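Local coordinates for protein serine protease MT3772 (Mycobacterium tuberculosis, PDB 3K6Y) that acts as a membrane-associated serine endopeptidase, represented here by its trypsin-like protease domain, and is probably required for resistance to acid and oxidative stress, at residues P42-I47 with V132-P137; T61-S66 with P116-A121; D68-N73 with P111-P116. One frame throughout, in Å; residues are numbered along the deposited sequence.

The domain is a pair of six-stranded antiparallel barrels, the chymotrypsin-like fold. Interaction 1 joins the first strand of one barrel to the first strand of the other. Interactions 2 and 3 pin the connector between the barrels onto the first barrel and share Pro116. Their centres lie about 8 Å apart, and they are about 11 and 12 Å from the centre of interaction 1. Ser43 OG reaches Pro116 O at 2.6 Å, a probable hydrogen bond that ties 42-47 to the connector. The predicted catalytic Ser183 is near: its side chain is about 10 Å from those of Tyr136 and Phe63, and about 12 Å from that of Val70.

Interaction 1: P42-I47 with V132-P137; sequences PSVVKI and VVLGYP
Tyr136 sets its CG anti to its own carbonyl carbon (chi1 -65°), and this swings the ring over the strand that carries Val44, Val45 and Lys46. Lys46 CB sits over the ring. Its CG is anti to the backbone N (chi1 -178°), and the extended chain carries the amine away from the tyrosine. Lys46 CB lies 3.8 Å from the centroid of the Tyr136 ring and 8° off the ring normal, a CH-pi contact over the face. The main chain also meets the ring. Val45 C approaches obliquely, 3.4 Å from Tyr136 CE2. At the far end the phenol oxygen OH of Tyr136 is 2.7 Å from Val44 O, which lies at the ring edge near its plane. The two branches of Val44 divide the work. Val44 CG1 packs 4.1 Å from Tyr136 CE2. Val44 CG2 turns to the other barrel and meets Leu134 CD1 at 3.9 Å, the two side chains crossing at about a right angle.

The amine of Lys46 leads away from this contact. Its NZ bonds to Gly139 O and forms a salt bridge with Glu59, while Tyr86 makes a cation-pi contact with the same lysine. The aliphatic base of the chain is therefore the part given to the tyrosine.

The arrangement is a meeting of two barrels in a chymotrypsin-like fold, mostly buried. Strand 44-51 opens the first barrel and strand 130-135 opens the second. Tyr136 follows the latter strand, and its N is bonded to Thr61 OG1 in strand 56-66. Val44 also touches Pro186 of strand 186-188. Leu134 rests on Ala144 of strand 143-157 and on Ile188, and Val45 faces strand 82-87 through Val85 and Ala87.

Interaction 2: T61-S66 with P116-A121; sequences TGFVIS and PPLVFA
Within 61-66, Phe63 is the first residue to meet 116-121, part of the connector between the barrels. Its CG stands between the backbone N and the carbonyl carbon (chi1 57°), which points the ring at Phe120. The two side chains cross at about a right angle. Phe63 CE1 comes within 3.9 Å of Phe120 CZ, and that CZ lies in the plane of the Phe63 ring, at its edge. The CB of Phe63 meets Leu118 CD1 at 4.1 Å.

Val64 follows and supplies the polar link. Leu118 N donates to Val64 O over 2.9 Å, with a nearly straight N-H...O angle of 176°. The donor is tilted 31° from the carbonyl plane. Pro117 CA sits by the same oxygen, Val64 O, at 3.4 Å, as a weaker CA-H...O contact. The side chain of Val64 packs against the proline run: Val64 CB lies 3.5 Å from Pro116 O, and Val64 CG1 lies alongside CA and CB of Pro117.

At Ile65 the chain turns a corner. Ile65 CG2 reaches obliquely to Phe120 CE1 at 3.9 Å, next to where Phe63 meets that ring. Water 1 donates to both Ile65 O and Leu118 O, at 2.8 Å each, and so bridges the two main chains. Ser66 closes the segment, its N lying beside Pro117 CB.

Around this contact, Met71 touches Phe63, Ile65 and Phe120, and Val194 of the second barrel backs Leu118 and Phe120. The chemistry is mixed. One direct backbone bond and one water bridge hold the connector to the strand end, while the aromatic and aliphatic groups pack between the barrels. Proline has no N-H to give, and here Leu118, just after Pro116 and Pro117, supplies the one that grips the strand.

Interaction 3: D68-N73 with P111-P116; sequences DRVMTN and PHLPPP
Asp68 OD1 is gripped by Leu113 N at 3.0 Å and by water 3, which donates to it at 2.6 Å. The site lies on the first barrel of the chymotrypsin-like fold, where the loop that leaves strand 105-109 passes the residue just before strand 69-72. The other carboxylate oxygen, Asp68 OD2, accepts from His112 N at 3.1 Å. Both amides come from above the carboxylate plane, and both bonds are bent, with N-H...O angles of 144° at OD1 and 154° at OD2. Asp68 holds CG anti to its carbonyl carbon (chi1 -65°), which carries the carboxylate across to the loop. Two N-H groups and a water would be expected to stabilise its negative charge.

Water also joins the backbones. Water 2 accepts from Asp68 N and donates to Leu113 O and Pro115 O, so it ties Asp68 to two carbonyls of the proline-rich loop. Arg69 folds back, and its NH1 donates to Asp68 O at 3.0 Å from above the carbonyl plane. Its NE is bonded to Ile224 O.

Leu113 points its side chain toward the strand, meets Val70 and also touches Val64 of strand 56-66. The side chains of Leu113 and Val70 cross at about a right angle, with Leu113 CD2 set 3.6 Å from Val70 CG2.

Interaction 1: P42-I47 with V132-P137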
ATOM      1  N   PRO A  42       8.147  29.852  -4.439  1.00 12.61           N
ATOM      2  CA  PRO A  42       6.845  29.799  -3.762  1.00 12.73           C
ATOM      3  C   PRO A  42       6.027  28.553  -4.092  1.00 12.27           C
ATOM      4  O   PRO A  42       5.199  28.137  -3.279  1.00 13.27           O
ATOM      5  CB  PRO A  42       6.129  31.067  -4.259  1.00 13.87           C
ATOM      6  CG  PRO A  42       7.271  32.011  -4.589  1.00 14.59           C
ATOM      7  CD  PRO A  42       8.304  31.103  -5.218  1.00 13.00           C
ATOM      8  N   SER A  43       6.250  27.989  -5.275  1.00 10.96           N
ATOM      9  CA  SER A  43       5.488  26.826  -5.723  1.00 10.16           C
ATOM     10  C   SER A  43       6.134  25.485  -5.368  1.00  9.90           C
ATOM     11  O   SER A  43       5.614  24.439  -5.749  1.00 10.47           O
ATOM     12  CB  SER A  43       5.300  26.908  -7.225  1.00 11.25           C
ATOM     13  OG  SER A  43       4.644  28.127  -7.561  1.00 12.92           O
ATOM     14  N   VAL A  44       7.268  25.534  -4.664  1.00  9.81           N
ATOM     15  CA  VAL A  44       7.975  24.336  -4.216  1.00 10.00           C
ATOM     16  C   VAL A  44       7.746  24.235  -2.727  1.00 10.40           C
ATOM     17  O   VAL A  44       8.095  25.162  -1.987  1.00 11.70           O
ATOM     18  CB  VAL A  44       9.464  24.419  -4.542  1.00 10.00           C
ATOM     19  CG1 VAL A  44      10.152  23.152  -4.097  1.00 11.25           C
ATOM     20  CG2 VAL A  44       9.698  24.642  -6.037  1.00 11.48           C
ATOM     21  N   VAL A  45       7.113  23.142  -2.306  1.00  9.91           N
ATOM     22  CA  VAL A  45       6.591  23.043  -0.957  1.00  9.96           C
ATOM     23  C   VAL A  45       7.296  21.945  -0.171  1.00  9.98           C
ATOM     24  O   VAL A  45       7.831  21.001  -0.749  1.00 10.42           O
ATOM     25  CB  VAL A  45       5.050  22.811  -0.972  1.00 10.35           C
ATOM     26  CG1 VAL A  45       4.338  23.975  -1.633  1.00 12.26           C
ATOM     27  CG2 VAL A  45       4.673  21.491  -1.684  1.00 11.42           C
ATOM     28  N   LYS A  46       7.268  22.067   1.152  1.00 10.31           N
ATOM     29  CA  LYS A  46       7.834  21.035   2.012  1.00 11.38           C
ATOM     30  C   LYS A  46       6.708  20.088   2.405  1.00 10.53           C
ATOM     31  O   LYS A  46       5.589  20.525   2.657  1.00 11.39           O
ATOM     32  CB  LYS A  46       8.460  21.699   3.239  1.00 12.25           C
ATOM     33  CG  LYS A  46       9.132  20.690   4.174  1.00 15.10           C
ATOM     34  CD  LYS A  46       9.583  21.268   5.509  1.00 17.35           C
ATOM     35  CE  LYS A  46       9.612  20.144   6.523  1.00 24.76           C
ATOM     36  NZ  LYS A  46       9.862  20.625   7.910  1.00 28.38           N
ATOM     37  N   ILE A  47       7.017  18.791   2.427  1.00 10.93           N
ATOM     38  CA  ILE A  47       6.028  17.790   2.831  1.00 10.82           C
ATOM     39  C   ILE A  47       6.524  17.105   4.097  1.00 10.86           C
ATOM     40  O   ILE A  47       7.660  16.700   4.179  1.00 11.45           O
ATOM     41  CB  ILE A  47       5.793  16.779   1.712  1.00 11.35           C
ATOM     42  CG1 ILE A  47       5.405  17.596   0.453  1.00 15.50           C
ATOM     43  CG2 ILE A  47       4.680  15.806   2.102  1.00 12.03           C
ATOM     44  CD1 ILE A  47       4.961  16.875  -0.750  1.00 16.35           C
ATOM     45  N   VAL A 132      18.349  22.952 -12.245  1.00 14.19           N
ATOM     46  CA  VAL A 132      18.409  23.201 -10.817  1.00 14.12           C
ATOM     47  C   VAL A 132      17.470  22.256 -10.083  1.00 13.17           C
ATOM     48  O   VAL A 132      16.310  22.098 -10.452  1.00 13.49           O
ATOM     49  CB  VAL A 132      18.073  24.665 -10.437  1.00 14.59           C
ATOM     50  CG1 VAL A 132      18.600  24.977  -9.069  1.00 15.90           C
ATOM     51  CG2 VAL A 132      18.626  25.669 -11.472  1.00 17.53           C
ATOM     52  N   VAL A 133      17.989  21.625  -9.038  1.00 12.75           N
ATOM     53  CA  VAL A 133      17.190  20.816  -8.124  1.00 13.32           C
ATOM     54  C   VAL A 133      16.672  21.732  -7.018  1.00 13.34           C
ATOM     55  O   VAL A 133      17.456  22.436  -6.387  1.00 14.07           O
ATOM     56  CB  VAL A 133      18.059  19.671  -7.512  1.00 13.70           C
ATOM     57  CG1 VAL A 133      17.383  19.004  -6.291  1.00 15.16           C
ATOM     58  CG2 VAL A 133      18.404  18.658  -8.577  1.00 15.29           C
ATOM     59  N   LEU A 134      15.363  21.754  -6.804  1.00 12.34           N
ATOM     60  CA  LEU A 134      14.790  22.608  -5.758  1.00 12.32           C
ATOM     61  C   LEU A 134      14.150  21.750  -4.680  1.00 12.08           C
ATOM     62  O   LEU A 134      13.322  20.887  -4.986  1.00 11.88           O
ATOM     63  CB  LEU A 134      13.740  23.555  -6.345  1.00 13.08           C
ATOM     64  CG  LEU A 134      14.201  24.405  -7.524  1.00 14.16           C
ATOM     65  CD1 LEU A 134      13.032  25.281  -7.972  1.00 14.27           C
ATOM     66  CD2 LEU A 134      15.399  25.253  -7.147  1.00 15.76           C
ATOM     67  N   GLY A 135      14.483  22.010  -3.420  1.00 12.06           N
ATOM     68  CA  GLY A 135      13.884  21.207  -2.367  1.00 13.30           C
ATOM     69  C   GLY A 135      14.284  21.619  -0.978  1.00 12.61           C
ATOM     70  O   GLY A 135      14.820  22.712  -0.766  1.00 12.74           O
ATOM     71  N   TYR A 136      13.990  20.739  -0.026  1.00 12.94           N
ATOM     72  CA  TYR A 136      14.166  21.023   1.391  1.00 13.99           C
ATOM     73  C   TYR A 136      15.038  19.961   2.060  1.00 14.68           C
ATOM     74  O   TYR A 136      14.532  19.098   2.794  1.00 15.31           O
ATOM     75  CB  TYR A 136      12.801  21.117   2.076  1.00 14.35           C
ATOM     76  CG  TYR A 136      11.970  22.274   1.585  1.00 13.76           C
ATOM     77  CD1 TYR A 136      11.993  23.504   2.246  1.00 13.31           C
ATOM     78  CD2 TYR A 136      11.145  22.142   0.467  1.00 12.95           C
ATOM     79  CE1 TYR A 136      11.220  24.579   1.799  1.00 14.40           C
ATOM     80  CE2 TYR A 136      10.410  23.202   0.005  1.00 12.79           C
ATOM     81  CZ  TYR A 136      10.424  24.399   0.671  1.00 13.38           C
ATOM     82  OH  TYR A 136       9.673  25.460   0.218  1.00 16.39           O
ATOM     83  N   PRO A 137      16.357  20.021   1.822  1.00 15.64           N
ATOM     84  CA  PRO A 137      17.269  19.049   2.448  1.00 16.60           C
ATOM     85  C   PRO A 137      17.093  19.014   3.959  1.00 17.30           C
ATOM     86  O   PRO A 137      16.996  20.053   4.600  1.00 17.35           O
ATOM     87  CB  PRO A 137      18.656  19.603   2.115  1.00 17.65           C
ATOM     88  CG  PRO A 137      18.474  20.418   0.873  1.00 17.34           C
ATOM     89  CD  PRO A 137      17.068  20.995   0.967  1.00 16.44           C
TER

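Interaction 2: T61-S66 with P116-A121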
ATOM      1  N   THR A  61       9.913  16.937  -0.460  1.00  9.53           N
ATOM      2  CA  THR A  61       9.539  18.125  -1.211  1.00  9.37           C
ATOM      3  C   THR A  61       8.406  17.765  -2.158  1.00  8.91           C
ATOM      4  O   THR A  61       8.235  16.608  -2.509  1.00  9.43           O
ATOM      5  CB  THR A  61      10.761  18.621  -2.010  1.00  9.42           C
ATOM      6  OG1 THR A  61      11.843  18.840  -1.108  1.00 10.80           O
ATOM      7  CG2 THR A  61      10.498  19.908  -2.738  1.00 10.06           C
ATOM      8  N   GLY A  62       7.629  18.766  -2.568  1.00  8.76           N
ATOM      9  CA  GLY A  62       6.675  18.605  -3.655  1.00  8.82           C
ATOM     10  C   GLY A  62       6.580  19.907  -4.410  1.00  8.46           C
ATOM     11  O   GLY A  62       7.241  20.893  -4.070  1.00  9.07           O
ATOM     12  N   PHE A  63       5.713  19.940  -5.409  1.00  7.88           N
ATOM     13  CA  PHE A  63       5.527  21.193  -6.126  1.00  8.16           C
ATOM     14  C   PHE A  63       4.103  21.272  -6.655  1.00  7.82           C
ATOM     15  O   PHE A  63       3.451  20.250  -6.897  1.00  8.24           O
ATOM     16  CB  PHE A  63       6.584  21.393  -7.241  1.00  9.48           C
ATOM     17  CG  PHE A  63       6.610  20.285  -8.250  1.00  8.96           C
ATOM     18  CD1 PHE A  63       5.963  20.410  -9.482  1.00 10.02           C
ATOM     19  CD2 PHE A  63       7.275  19.085  -7.973  1.00  9.81           C
ATOM     20  CE1 PHE A  63       5.967  19.363 -10.399  1.00 10.71           C
ATOM     21  CE2 PHE A  63       7.281  18.044  -8.875  1.00 10.37           C
ATOM     22  CZ  PHE A  63       6.638  18.177 -10.101  1.00 10.96           C
ATOM     23  N   VAL A  64       3.636  22.502  -6.830  1.00  8.48           N
ATOM     24  CA  VAL A  64       2.273  22.728  -7.281  1.00  8.40           C
ATOM     25  C   VAL A  64       2.167  22.419  -8.775  1.00  7.98           C
ATOM     26  O   VAL A  64       2.902  22.979  -9.598  1.00  8.83           O
ATOM     27  CB  VAL A  64       1.833  24.164  -6.988  1.00  8.25           C
ATOM     28  CG1 VAL A  64       0.383  24.353  -7.383  1.00  9.28           C
ATOM     29  CG2 VAL A  64       2.028  24.500  -5.517  1.00 10.26           C
ATOM     30  N   ILE A  65       1.248  21.514  -9.121  1.00  8.16           N
ATOM     31  CA  ILE A  65       1.031  21.146 -10.529  1.00  8.54           C
ATOM     32  C   ILE A  65      -0.247  21.734 -11.122  1.00  8.40           C
ATOM     33  O   ILE A  65      -0.396  21.779 -12.340  1.00  9.01           O
ATOM     34  CB  ILE A  65       1.039  19.617 -10.718  1.00  8.71           C
ATOM     35  CG1 ILE A  65       0.096  18.902  -9.730  1.00 10.04           C
ATOM     36  CG2 ILE A  65       2.473  19.099 -10.636  1.00 10.12           C
ATOM     37  CD1 ILE A  65      -0.192  17.447 -10.072  1.00 10.73           C
ATOM     38  N   SER A  66      -1.159  22.165 -10.266  1.00  8.24           N
ATOM     39  CA  SER A  66      -2.420  22.778 -10.691  1.00  8.49           C
ATOM     40  C   SER A  66      -2.949  23.396  -9.382  1.00  8.53           C
ATOM     41  O   SER A  66      -2.537  22.990  -8.298  1.00  8.79           O
ATOM     42  CB  SER A  66      -3.344  21.701 -11.244  1.00  9.63           C
ATOM     43  OG  SER A  66      -4.453  22.255 -11.938  1.00 10.06           O
ATOM     44  N   PRO A 116       0.955  29.442  -7.185  1.00 11.99           N
ATOM     45  CA  PRO A 116       0.492  29.008  -8.483  1.00 11.77           C
ATOM     46  C   PRO A 116       1.209  27.739  -8.947  1.00 10.67           C
ATOM     47  O   PRO A 116       2.262  27.374  -8.416  1.00 10.95           O
ATOM     48  CB  PRO A 116       0.887  30.190  -9.385  1.00 13.31           C
ATOM     49  CG  PRO A 116       2.179  30.669  -8.776  1.00 13.25           C
ATOM     50  CD  PRO A 116       1.911  30.567  -7.294  1.00 12.96           C
ATOM     51  N   PRO A 117       0.656  27.073  -9.966  1.00 10.01           N
ATOM     52  CA  PRO A 117       1.306  25.890 -10.485  1.00 10.16           C
ATOM     53  C   PRO A 117       2.534  26.196 -11.309  1.00 10.45           C
ATOM     54  O   PRO A 117       2.690  27.302 -11.861  1.00 11.54           O
ATOM     55  CB  PRO A 117       0.246  25.263 -11.394  1.00 10.38           C
ATOM     56  CG  PRO A 117      -0.680  26.388 -11.779  1.00 12.51           C
ATOM     57  CD  PRO A 117      -0.634  27.361 -10.626  1.00 10.89           C
ATOM     58  N   LEU A 118       3.369  25.175 -11.419  1.00 10.88           N
ATOM     59  CA  LEU A 118       4.468  25.140 -12.375  1.00 11.18           C
ATOM     60  C   LEU A 118       4.038  24.349 -13.587  1.00 11.77           C
ATOM     61  O   LEU A 118       3.192  23.473 -13.468  1.00 12.75           O
ATOM     62  CB  LEU A 118       5.704  24.478 -11.760  1.00 11.16           C
ATOM     63  CG  LEU A 118       6.190  25.150 -10.472  1.00 12.24           C
ATOM     64  CD1 LEU A 118       7.401  24.418  -9.954  1.00 13.20           C
ATOM     65  CD2 LEU A 118       6.516  26.623 -10.685  1.00 13.62           C
ATOM     66  N   VAL A 119       4.628  24.640 -14.742  1.00 12.72           N
ATOM     67  CA  VAL A 119       4.293  23.926 -15.967  1.00 14.27           C
ATOM     68  C   VAL A 119       5.384  22.922 -16.260  1.00 14.26           C
ATOM     69  O   VAL A 119       6.572  23.218 -16.057  1.00 14.02           O
ATOM     70  CB  VAL A 119       4.156  24.910 -17.176  1.00 15.85           C
ATOM     71  CG1 VAL A 119       3.506  24.227 -18.370  1.00 19.79           C
ATOM     72  CG2 VAL A 119       3.329  26.102 -16.789  1.00 19.08           C
ATOM     73  N   PHE A 120       4.976  21.737 -16.710  1.00 14.17           N
ATOM     74  CA  PHE A 120       5.917  20.743 -17.221  1.00 15.55           C
ATOM     75  C   PHE A 120       6.468  21.198 -18.556  1.00 16.82           C
ATOM     76  O   PHE A 120       5.719  21.668 -19.430  1.00 17.12           O
ATOM     77  CB  PHE A 120       5.247  19.366 -17.358  1.00 15.60           C
ATOM     78  CG  PHE A 120       5.028  18.688 -16.043  1.00 14.76           C
ATOM     79  CD1 PHE A 120       3.746  18.590 -15.501  1.00 14.36           C
ATOM     80  CD2 PHE A 120       6.112  18.153 -15.330  1.00 14.72           C
ATOM     81  CE1 PHE A 120       3.526  17.996 -14.275  1.00 15.07           C
ATOM     82  CE2 PHE A 120       5.896  17.543 -14.095  1.00 13.72           C
ATOM     83  CZ  PHE A 120       4.607  17.450 -13.576  1.00 13.79           C
ATOM     84  N   ALA A 121       7.780  21.084 -18.713  1.00 17.74           N
ATOM     85  CA  ALA A 121       8.440  21.397 -19.987  1.00 19.95           C
ATOM     86  C   ALA A 121       7.947  20.486 -21.098  1.00 21.77           C
ATOM     87  O   ALA A 121       7.803  19.285 -20.899  1.00 21.47           O
ATOM     88  CB  ALA A 121       9.941  21.282 -19.853  1.00 19.99           C
TER
HETATM   89  O   HOH W   1       1.834  21.040 -13.889  1.00 12.08           O

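Interaction 3: D68-N73 with P111-P116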
ATOM      1  N   ASP A  68      -4.298  23.921  -5.920  1.00  8.50           N
ATOM      2  CA  ASP A  68      -4.694  22.967  -4.886  1.00  8.79           C
ATOM      3  C   ASP A  68      -4.269  21.529  -5.171  1.00  8.58           C
ATOM      4  O   ASP A  68      -4.832  20.592  -4.585  1.00  8.62           O
ATOM      5  CB  ASP A  68      -6.176  23.061  -4.556  1.00  9.88           C
ATOM      6  CG  ASP A  68      -6.563  24.383  -3.943  1.00 11.85           C
ATOM      7  OD1 ASP A  68      -5.703  25.253  -3.737  1.00 12.77           O
ATOM      8  OD2 ASP A  68      -7.762  24.505  -3.620  1.00 14.94           O
ATOM      9  N   ARG A  69      -3.237  21.345  -6.006  1.00  8.11           N
ATOM     10  CA  ARG A  69      -2.713  20.006  -6.311  1.00  8.12           C
ATOM     11  C   ARG A  69      -1.198  20.032  -6.296  1.00  8.17           C
ATOM     12  O   ARG A  69      -0.571  20.870  -6.943  1.00  8.75           O
ATOM     13  CB  ARG A  69      -3.198  19.512  -7.684  1.00  8.52           C
ATOM     14  CG  ARG A  69      -4.692  19.217  -7.794  1.00  8.08           C
ATOM     15  CD  ARG A  69      -5.014  17.962  -6.997  1.00  9.53           C
ATOM     16  NE  ARG A  69      -6.405  17.514  -7.072  1.00  9.52           N
ATOM     17  CZ  ARG A  69      -7.378  17.965  -6.291  1.00  9.13           C
ATOM     18  NH1 ARG A  69      -7.147  18.976  -5.451  1.00  9.22           N
ATOM     19  NH2 ARG A  69      -8.583  17.420  -6.384  1.00 10.04           N
ATOM     20  N   VAL A  70      -0.617  19.106  -5.531  1.00  7.39           N
ATOM     21  CA  VAL A  70       0.823  19.025  -5.350  1.00  7.81           C
ATOM     22  C   VAL A  70       1.312  17.634  -5.785  1.00  7.67           C
ATOM     23  O   VAL A  70       0.702  16.615  -5.425  1.00  9.35           O
ATOM     24  CB  VAL A  70       1.177  19.274  -3.877  1.00  7.81           C
ATOM     25  CG1 VAL A  70       2.615  18.868  -3.552  1.00  9.05           C
ATOM     26  CG2 VAL A  70       0.990  20.738  -3.557  1.00  9.55           C
ATOM     27  N   MET A  71       2.398  17.590  -6.560  1.00  7.68           N
ATOM     28  CA  MET A  71       3.027  16.321  -6.907  1.00  8.38           C
ATOM     29  C   MET A  71       4.252  16.111  -5.993  1.00  8.76           C
ATOM     30  O   MET A  71       4.995  17.072  -5.685  1.00  8.49           O
ATOM     31  CB  MET A  71       3.463  16.303  -8.385  1.00  9.18           C
ATOM     32  CG  MET A  71       4.119  14.976  -8.762  1.00 10.10           C
ATOM     33  SD  MET A  71       4.380  14.812 -10.549  1.00 11.04           S
ATOM     34  CE  MET A  71       2.720  14.504 -11.161  1.00 12.11           C
ATOM     35  N   THR A  72       4.467  14.852  -5.608  1.00  8.63           N
ATOM     36  CA  THR A  72       5.660  14.440  -4.881  1.00  9.04           C
ATOM     37  C   THR A  72       5.942  12.982  -5.253  1.00  8.33           C
ATOM     38  O   THR A  72       5.249  12.422  -6.106  1.00  9.23           O
ATOM     39  CB  THR A  72       5.482  14.633  -3.350  1.00  9.75           C
ATOM     40  OG1 THR A  72       6.726  14.374  -2.678  1.00  9.80           O
ATOM     41  CG2 THR A  72       4.389  13.742  -2.749  1.00 10.73           C
ATOM     42  N   ASN A  73       6.966  12.379  -4.654  1.00  9.22           N
ATOM     43  CA  ASN A  73       7.155  10.944  -4.844  1.00  9.37           C
ATOM     44  C   ASN A  73       6.258  10.144  -3.922  1.00  9.14           C
ATOM     45  O   ASN A  73       5.946  10.596  -2.815  1.00 10.19           O
ATOM     46  CB  ASN A  73       8.603  10.531  -4.581  1.00 10.63           C
ATOM     47  CG  ASN A  73       9.578  11.035  -5.638  1.00 11.93           C
ATOM     48  OD1 ASN A  73      10.604  11.610  -5.296  1.00 15.93           O
ATOM     49  ND2 ASN A  73       9.298  10.761  -6.909  1.00 13.66           N
ATOM     50  N   PRO A 111      -6.438  21.866  -0.253  1.00 11.18           N
ATOM     51  CA  PRO A 111      -7.366  22.996  -0.351  1.00 12.20           C
ATOM     52  C   PRO A 111      -6.774  24.322   0.079  1.00 12.73           C
ATOM     53  O   PRO A 111      -6.058  24.394   1.087  1.00 13.05           O
ATOM     54  CB  PRO A 111      -8.508  22.597   0.601  1.00 13.63           C
ATOM     55  CG  PRO A 111      -8.481  21.121   0.607  1.00 13.37           C
ATOM     56  CD  PRO A 111      -7.039  20.728   0.458  1.00 11.52           C
ATOM     57  N   HIS A 112      -7.082  25.358  -0.708  1.00 12.81           N
ATOM     58  CA  HIS A 112      -6.728  26.748  -0.394  1.00 14.77           C
ATOM     59  C   HIS A 112      -5.222  26.994  -0.333  1.00 13.50           C
ATOM     60  O   HIS A 112      -4.744  27.873   0.389  1.00 15.04           O
ATOM     61  CB  HIS A 112      -7.437  27.213   0.885  1.00 17.32           C
ATOM     62  CG  HIS A 112      -8.905  26.912   0.891  1.00 22.22           C
ATOM     63  ND1 HIS A 112      -9.492  26.073   1.812  1.00 26.46           N
ATOM     64  CD2 HIS A 112      -9.886  27.281   0.036  1.00 24.95           C
ATOM     65  CE1 HIS A 112     -10.785  25.971   1.549  1.00 26.56           C
ATOM     66  NE2 HIS A 112     -11.050  26.697   0.476  1.00 27.70           N
ATOM     67  N   LEU A 113      -4.465  26.268  -1.149  1.00 12.90           N
ATOM     68  CA  LEU A 113      -3.022  26.418  -1.208  1.00 12.83           C
ATOM     69  C   LEU A 113      -2.709  27.655  -2.075  1.00 12.89           C
ATOM     70  O   LEU A 113      -3.058  27.685  -3.247  1.00 12.86           O
ATOM     71  CB  LEU A 113      -2.426  25.163  -1.819  1.00 12.79           C
ATOM     72  CG  LEU A 113      -0.909  25.169  -1.970  1.00 12.69           C
ATOM     73  CD1 LEU A 113      -0.215  25.321  -0.623  1.00 14.84           C
ATOM     74  CD2 LEU A 113      -0.531  23.884  -2.671  1.00 13.41           C
ATOM     75  N   PRO A 114      -2.065  28.691  -1.507  1.00 13.16           N
ATOM     76  CA  PRO A 114      -1.892  29.918  -2.309  1.00 12.78           C
ATOM     77  C   PRO A 114      -1.032  29.903  -3.575  1.00 12.52           C
ATOM     78  O   PRO A 114      -1.406  30.543  -4.538  1.00 13.62           O
ATOM     79  CB  PRO A 114      -1.350  30.944  -1.291  1.00 14.49           C
ATOM     80  CG  PRO A 114      -1.821  30.423   0.022  1.00 14.37           C
ATOM     81  CD  PRO A 114      -1.679  28.907  -0.103  1.00 13.66           C
ATOM     82  N   PRO A 115       0.138  29.240  -3.583  1.00 12.49           N
ATOM     83  CA  PRO A 115       1.000  29.439  -4.751  1.00 12.81           C
ATOM     84  C   PRO A 115       0.491  28.864  -6.066  1.00 12.34           C
ATOM     85  O   PRO A 115      -0.262  27.887  -6.080  1.00 12.14           O
ATOM     86  CB  PRO A 115       2.316  28.783  -4.353  1.00 13.17           C
ATOM     87  CG  PRO A 115       1.976  27.860  -3.260  1.00 13.93           C
ATOM     88  CD  PRO A 115       0.813  28.460  -2.533  1.00 12.59           C
ATOM     89  N   PRO A 116       0.955  29.442  -7.185  1.00 11.99           N
ATOM     90  CA  PRO A 116       0.492  29.008  -8.483  1.00 11.77           C
ATOM     91  C   PRO A 116       1.209  27.739  -8.947  1.00 10.67           C
ATOM     92  O   PRO A 116       2.262  27.374  -8.416  1.00 10.95           O
ATOM     93  CB  PRO A 116       0.887  30.190  -9.385  1.00 13.31           C
ATOM     94  CG  PRO A 116       2.179  30.669  -8.776  1.00 13.25           C
ATOM     95  CD  PRO A 116       1.911  30.567  -7.294  1.00 12.96           C
TER
HETATM   96  O   HOH W   2      -2.343  25.932  -5.244  1.00 14.61           O
HETATM   97  O   HOH W   3      -6.135  27.808  -4.043  1.00 35.45           O